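PDB 5ZI1: insecticidal crystal protein Cry7Cal from Bacillus thuringiensis, which is an insecticidal crystal toxin active against the locust Locusta migratoria manilensis and, as in other delta endotoxins, probably binds receptors on target cells. Local coordinates for residues A[213-218]-A[277-282]; A[286-291]-A[432-437]. All blocks are in the same frame, centred on the assembly; numbering follows the deposited sequence.

Contact 1 of 2, residues A[213-218]-A[277-282]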
loop_
_atom_site.group_PDB
_atom_site.type_symbol
_atom_site.label_atom_id
_atom_site.label_comp_id
_atom_site.label_asym_id
_atom_site.label_seq_id
_atom_site.Cartn_x
_atom_site.Cartn_y
_atom_site.Cartn_z
ATOM N N GLU A 213 -19.154 3.667 3.323
ATOM C CA GLU A 213 -18.546 2.438 3.816
ATOM C C GLU A 213 -18.179 1.503 2.671
ATOM O O GLU A 213 -17.073 0.954 2.637
ATOM C CB GLU A 213 -19.485 1.748 4.802
ATOM C CG GLU A 213 -18.945 0.440 5.335
ATOM C CD GLU A 213 -19.632 0.030 6.647
ATOM O OE1 GLU A 213 -19.479 0.736 7.670
ATOM O OE2 GLU A 213 -20.344 -0.991 6.650
ATOM N N ASN A 214 -19.099 1.306 1.724
ATOM C CA ASN A 214 -18.822 0.429 0.590
ATOM C C ASN A 214 -17.708 1.005 -0.274
ATOM O O ASN A 214 -16.886 0.266 -0.821
ATOM C CB ASN A 214 -20.076 0.226 -0.257
ATOM C CG ASN A 214 -21.181 -0.540 0.476
ATOM O OD1 ASN A 214 -20.933 -1.258 1.450
ATOM N ND2 ASN A 214 -22.412 -0.394 -0.011
ATOM N N TYR A 215 -17.686 2.325 -0.410
ATOM C CA TYR A 215 -16.623 3.003 -1.128
ATOM C C TYR A 215 -15.282 2.777 -0.433
ATOM O O TYR A 215 -14.298 2.379 -1.063
ATOM C CB TYR A 215 -16.975 4.481 -1.204
ATOM C CG TYR A 215 -15.922 5.384 -1.808
ATOM C CD1 TYR A 215 -14.886 5.894 -1.028
ATOM C CD2 TYR A 215 -16.004 5.779 -3.147
ATOM C CE1 TYR A 215 -13.966 6.749 -1.553
ATOM C CE2 TYR A 215 -15.063 6.637 -3.698
ATOM C CZ TYR A 215 -14.051 7.115 -2.902
ATOM O OH TYR A 215 -13.119 7.966 -3.435
ATOM N N ASN A 216 -15.243 2.963 0.889
ATOM C CA ASN A 216 -13.984 2.768 1.589
ATOM C C ASN A 216 -13.562 1.306 1.590
ATOM O O ASN A 216 -12.359 1.003 1.540
ATOM C CB ASN A 216 -14.085 3.292 3.013
ATOM C CG ASN A 216 -12.771 3.196 3.740
ATOM O OD1 ASN A 216 -11.795 3.900 3.391
ATOM N ND2 ASN A 216 -12.710 2.291 4.739
ATOM N N ARG A 217 -14.524 0.388 1.629
ATOM C CA ARG A 217 -14.160 -1.023 1.618
ATOM C C ARG A 217 -13.497 -1.411 0.304
ATOM O O ARG A 217 -12.584 -2.243 0.282
ATOM C CB ARG A 217 -15.386 -1.896 1.864
ATOM C CG ARG A 217 -15.041 -3.371 1.887
ATOM C CD ARG A 217 -16.233 -4.264 2.220
ATOM N NE ARG A 217 -16.771 -4.000 3.552
ATOM C CZ ARG A 217 -17.921 -3.375 3.774
ATOM N NH1 ARG A 217 -18.341 -3.176 5.022
ATOM N NH2 ARG A 217 -18.648 -2.952 2.740
ATOM N N PHE A 218 -13.977 -0.850 -0.806
ATOM C CA PHE A 218 -13.347 -1.098 -2.090
ATOM C C PHE A 218 -11.930 -0.549 -2.099
ATOM O O PHE A 218 -10.980 -1.252 -2.463
ATOM C CB PHE A 218 -14.195 -0.470 -3.182
ATOM C CG PHE A 218 -13.618 -0.578 -4.547
ATOM C CD1 PHE A 218 -13.863 -1.683 -5.334
ATOM C CD2 PHE A 218 -12.867 0.462 -5.075
ATOM C CE1 PHE A 218 -13.348 -1.758 -6.616
ATOM C CE2 PHE A 218 -12.357 0.387 -6.344
ATOM C CZ PHE A 218 -12.595 -0.722 -7.120
ATOM N N SER A 277 -25.339 13.502 5.074
ATOM C CA SER A 277 -25.957 13.197 3.794
ATOM C C SER A 277 -25.062 13.583 2.624
ATOM O O SER A 277 -25.394 13.273 1.478
ATOM C CB SER A 277 -27.322 13.892 3.677
ATOM O OG SER A 277 -27.191 15.304 3.750
ATOM N N GLU A 278 -23.930 14.222 2.892
ATOM C CA GLU A 278 -22.981 14.612 1.865
ATOM C C GLU A 278 -21.761 13.698 1.906
ATOM O O GLU A 278 -21.159 13.484 2.964
ATOM C CB GLU A 278 -22.594 16.086 2.017
ATOM C CG GLU A 278 -23.784 16.978 2.353
ATOM C CD GLU A 278 -24.706 17.196 1.141
ATOM O OE1 GLU A 278 -24.257 17.011 -0.014
ATOM O OE2 GLU A 278 -25.905 17.516 1.321
ATOM N N PHE A 279 -21.420 13.141 0.745
ATOM C CA PHE A 279 -20.290 12.225 0.653
ATOM C C PHE A 279 -18.981 12.927 1.005
ATOM O O PHE A 279 -18.171 12.405 1.784
ATOM C CB PHE A 279 -20.240 11.629 -0.755
ATOM C CG PHE A 279 -19.182 10.587 -0.950
ATOM C CD1 PHE A 279 -17.866 10.952 -1.249
ATOM C CD2 PHE A 279 -19.502 9.242 -0.880
ATOM C CE1 PHE A 279 -16.886 9.993 -1.436
ATOM C CE2 PHE A 279 -18.530 8.279 -1.073
ATOM C CZ PHE A 279 -17.220 8.657 -1.358
ATOM N N VAL A 280 -18.762 14.124 0.452
ATOM C CA VAL A 280 -17.475 14.800 0.633
ATOM C C VAL A 280 -17.213 15.106 2.108
ATOM O O VAL A 280 -16.054 15.128 2.549
ATOM C CB VAL A 280 -17.416 16.076 -0.230
ATOM C CG1 VAL A 280 -18.379 17.128 0.284
ATOM C CG2 VAL A 280 -16.000 16.621 -0.293
ATOM N N LEU A 281 -18.269 15.337 2.894
ATOM C CA LEU A 281 -18.078 15.611 4.315
ATOM C C LEU A 281 -17.569 14.372 5.041
ATOM O O LEU A 281 -16.603 14.442 5.808
ATOM C CB LEU A 281 -19.374 16.116 4.936
ATOM C CG LEU A 281 -19.781 17.489 4.404
ATOM C CD1 LEU A 281 -21.002 18.024 5.158
ATOM C CD2 LEU A 281 -18.622 18.460 4.475
ATOM N N ILE A 282 -18.181 13.221 4.775
ATOM C CA ILE A 282 -17.702 11.976 5.363
ATOM C C ILE A 282 -16.255 11.724 4.967
ATOM O O ILE A 282 -15.396 11.462 5.818
ATOM C CB ILE A 282 -18.606 10.810 4.940
ATOM C CG1 ILE A 282 -20.070 11.135 5.253
ATOM C CG2 ILE A 282 -18.143 9.548 5.626
ATOM C CD1 ILE A 282 -21.059 10.019 4.870
#

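Contact 2 of 2, residues A[286-291]-A[432-437]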
loop_
_atom_site.group_PDB
_atom_site.type_symbol
_atom_site.label_atom_id
_atom_site.label_comp_id
_atom_site.label_asym_id
_atom_site.label_seq_id
_atom_site.Cartn_x
_atom_site.Cartn_y
_atom_site.Cartn_z
ATOM N N ALA A 286 -13.187 11.500 7.592
ATOM C CA ALA A 286 -12.639 10.167 7.820
ATOM C C ALA A 286 -11.209 9.998 7.316
ATOM O O ALA A 286 -10.464 9.182 7.861
ATOM C CB ALA A 286 -13.514 9.120 7.144
ATOM N N ILE A 287 -10.816 10.698 6.261
ATOM C CA ILE A 287 -9.583 10.417 5.537
ATOM C C ILE A 287 -8.692 11.651 5.591
ATOM O O ILE A 287 -8.928 12.633 4.880
ATOM C CB ILE A 287 -9.877 10.012 4.084
ATOM C CG1 ILE A 287 -10.878 8.848 4.079
ATOM C CG2 ILE A 287 -8.591 9.688 3.332
ATOM C CD1 ILE A 287 -10.338 7.584 4.671
ATOM N N PRO A 288 -7.662 11.645 6.438
ATOM C CA PRO A 288 -6.788 12.816 6.546
ATOM C C PRO A 288 -6.080 13.072 5.227
ATOM O O PRO A 288 -5.942 12.180 4.391
ATOM C CB PRO A 288 -5.793 12.420 7.637
ATOM C CG PRO A 288 -6.432 11.246 8.346
ATOM C CD PRO A 288 -7.169 10.530 7.255
ATOM N N LYS A 289 -5.648 14.317 5.044
ATOM C CA LYS A 289 -4.892 14.689 3.852
ATOM C C LYS A 289 -3.577 13.912 3.777
ATOM O O LYS A 289 -2.998 13.553 4.805
ATOM C CB LYS A 289 -4.603 16.194 3.848
ATOM C CG LYS A 289 -5.857 17.077 3.632
ATOM C CD LYS A 289 -6.620 16.717 2.348
ATOM C CE LYS A 289 -7.981 17.433 2.251
ATOM N NZ LYS A 289 -9.144 16.643 2.814
ATOM N N PRO A 290 -3.084 13.641 2.570
ATOM C CA PRO A 290 -1.729 13.089 2.432
ATOM C C PRO A 290 -0.718 13.923 3.205
ATOM O O PRO A 290 -0.796 15.151 3.238
ATOM C CB PRO A 290 -1.462 13.173 0.924
ATOM C CG PRO A 290 -2.805 13.318 0.294
ATOM C CD PRO A 290 -3.641 14.066 1.276
ATOM N N GLY A 291 0.242 13.251 3.833
ATOM C CA GLY A 291 1.366 13.952 4.415
ATOM C C GLY A 291 2.600 13.077 4.445
ATOM O O GLY A 291 2.608 11.949 3.946
ATOM N N LEU A 432 -1.571 -0.066 13.495
ATOM C CA LEU A 432 -2.501 1.039 13.671
ATOM C C LEU A 432 -1.762 2.350 13.504
ATOM O O LEU A 432 -0.640 2.515 13.992
ATOM C CB LEU A 432 -3.166 0.979 15.043
ATOM C CG LEU A 432 -4.270 1.978 15.405
ATOM C CD1 LEU A 432 -5.552 1.777 14.606
ATOM C CD2 LEU A 432 -4.591 1.820 16.900
ATOM N N SER A 433 -2.384 3.290 12.796
ATOM C CA SER A 433 -1.747 4.571 12.566
ATOM C C SER A 433 -2.629 5.765 12.851
ATOM O O SER A 433 -2.091 6.861 13.055
ATOM C CB SER A 433 -1.217 4.664 11.117
ATOM O OG SER A 433 -2.225 4.367 10.147
ATOM N N TYR A 434 -3.946 5.614 12.901
ATOM C CA TYR A 434 -4.771 6.805 13.004
ATOM C C TYR A 434 -6.105 6.429 13.629
ATOM O O TYR A 434 -6.491 5.259 13.654
ATOM C CB TYR A 434 -4.973 7.471 11.615
ATOM C CG TYR A 434 -5.326 8.936 11.746
ATOM C CD1 TYR A 434 -4.331 9.889 11.933
ATOM C CD2 TYR A 434 -6.651 9.357 11.764
ATOM C CE1 TYR A 434 -4.632 11.224 12.112
ATOM C CE2 TYR A 434 -6.968 10.705 11.938
ATOM C CZ TYR A 434 -5.944 11.631 12.108
ATOM O OH TYR A 434 -6.227 12.970 12.278
ATOM N N VAL A 435 -6.807 7.444 14.130
ATOM C CA VAL A 435 -8.209 7.311 14.527
ATOM C C VAL A 435 -8.934 8.555 14.042
ATOM O O VAL A 435 -8.759 9.636 14.618
ATOM C CB VAL A 435 -8.408 7.165 16.045
ATOM C CG1 VAL A 435 -9.867 6.786 16.319
ATOM C CG2 VAL A 435 -7.414 6.158 16.658
ATOM N N SER A 436 -9.755 8.409 13.012
ATOM C CA SER A 436 -10.596 9.500 12.563
ATOM C C SER A 436 -12.015 9.249 13.069
ATOM O O SER A 436 -12.230 8.454 13.987
ATOM C CB SER A 436 -10.532 9.614 11.038
ATOM O OG SER A 436 -10.975 8.409 10.452
ATOM N N GLU A 437 -12.995 9.901 12.464
ATOM C CA GLU A 437 -14.374 9.656 12.835
ATOM C C GLU A 437 -15.258 9.878 11.617
ATOM O O GLU A 437 -14.825 10.409 10.584
ATOM C CB GLU A 437 -14.810 10.564 13.975
ATOM C CG GLU A 437 -14.920 11.986 13.546
ATOM C CD GLU A 437 -15.027 12.947 14.697
ATOM O OE1 GLU A 437 -15.352 14.130 14.442
ATOM O OE2 GLU A 437 -14.768 12.530 15.851
#

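Contact 1 of 2, residues A[213-218]-A[277-282]
Phe279 drives the edge of its ring into the face of Tyr215, and this one aromatic pair makes up the whole contact. The two segments bury about 100 Å² between them. The backbones stay well apart, with the CA of Tyr215 and the CA of Phe279 separated by 10.1 Å, and the two rings make the link between these helices. Tyr215 can be followed outward from its helix. CB lies 4.1 Å from CE2 of Phe279. CG makes the closest approach, 3.5 Å from CZ of Phe279. CD1 and CD2 lie almost as near that same CZ, and CD2 also meets CE2 of Phe279. CE1, CE2 and CZ of Tyr215 each lie 3.8 Å from Phe279 CZ. A single carbon thus sits over the centre of the tyrosine ring, 3.4 Å above its plane. The ring centroids are 4.8 Å apart and the planes stand at 82°, a T-shaped stack. Both side chains reach across with CG anti to the backbone N (chi1 175° for Tyr215, -176° for Phe279). This carries each ring toward the other segment; the side chains cross at about a right angle. Leu198 and Lys202 of helix 169-202 touch Tyr215 and Phe279 respectively, and the Trp212 ring also meets Phe279. Elsewhere on helix 208-227, Arg217 NH1 makes a long, weak salt bridge with Glu213 OE2 and another salt bridge with Asp256. Glu278 holds the N-cap position of helix 279-286, so Phe279 stands in its first turn. The pair joins the helical N-terminal domain to the following domain of a three-domain Cry toxin, as an edge-to-face aromatic contact at a domain interface.

Contact 2 of 2, residues A[286-291]-A[432-437]
Ser436 donates a hydrogen bond from its hydroxyl to the carbonyl of Ala286, with OG 2.8 Å from Ala286 O. The C=O...OG angle is 119° and the donor is tilted 20° from the carbonyl plane. OG lies between the backbone N and the carbonyl carbon of its own residue, facing the end of helix 279-286. Beside this bond, CA of Ala286 approaches Glu437 O at 3.5 Å in a CA-H...O contact, and CB of Ala286 lies 3.9 Å from the same oxygen. The other half of the contact is apolar. CG of Pro288 rests over one face of the Tyr434 ring, 3.8 Å from its centroid and 16° off the normal. It is offset toward the rim, with CE2 of Tyr434 its nearest atom at 3.7 Å. This is a CH-pi contact. CB of Ser436 lies at the edge of the same ring, in its plane.

Farther out, Tyr434 OH is hydrogen-bonded to the hydroxyl of Tyr335, which anchors the far end of the ring, and Glu437 turns its carboxylate to Arg285 in a salt bridge, a second tie between the strand and the helix that ends at Ala286. Phe254 of strand 252-254 touches both Pro288 and Ser436. Against strand 448-454, Ser436 OG also has a weak hydrogen bond to Val449 O, and Ser433 and Tyr434 both face Gly451, forming a classic beta bulge. The contact sets the loop leaving a short helix against an outermost strand of a three-stranded antiparallel sheet, within the beta-rich second domain of the Cry toxin fold.

In the fold
From the N terminus, the chain first builds the helical domain, whose helix 208-227 carries residues 213-218. It then passes through the short strands 245-246 and 252-254. Contact 1 closes this loop at helix 279-286, 59 residues on. The same helix ends where contact 2 opens. The chain next runs through strands 294-306 to 404-407, and strand 430-437 closes that longer loop. The two loops are therefore in series and neither nest nor cross. Their centres lie 14 Å apart, and Asn216 packs against Ile287 between them. Helix 279-286 thus links the helical domain at its start to the three-stranded sheet at its end.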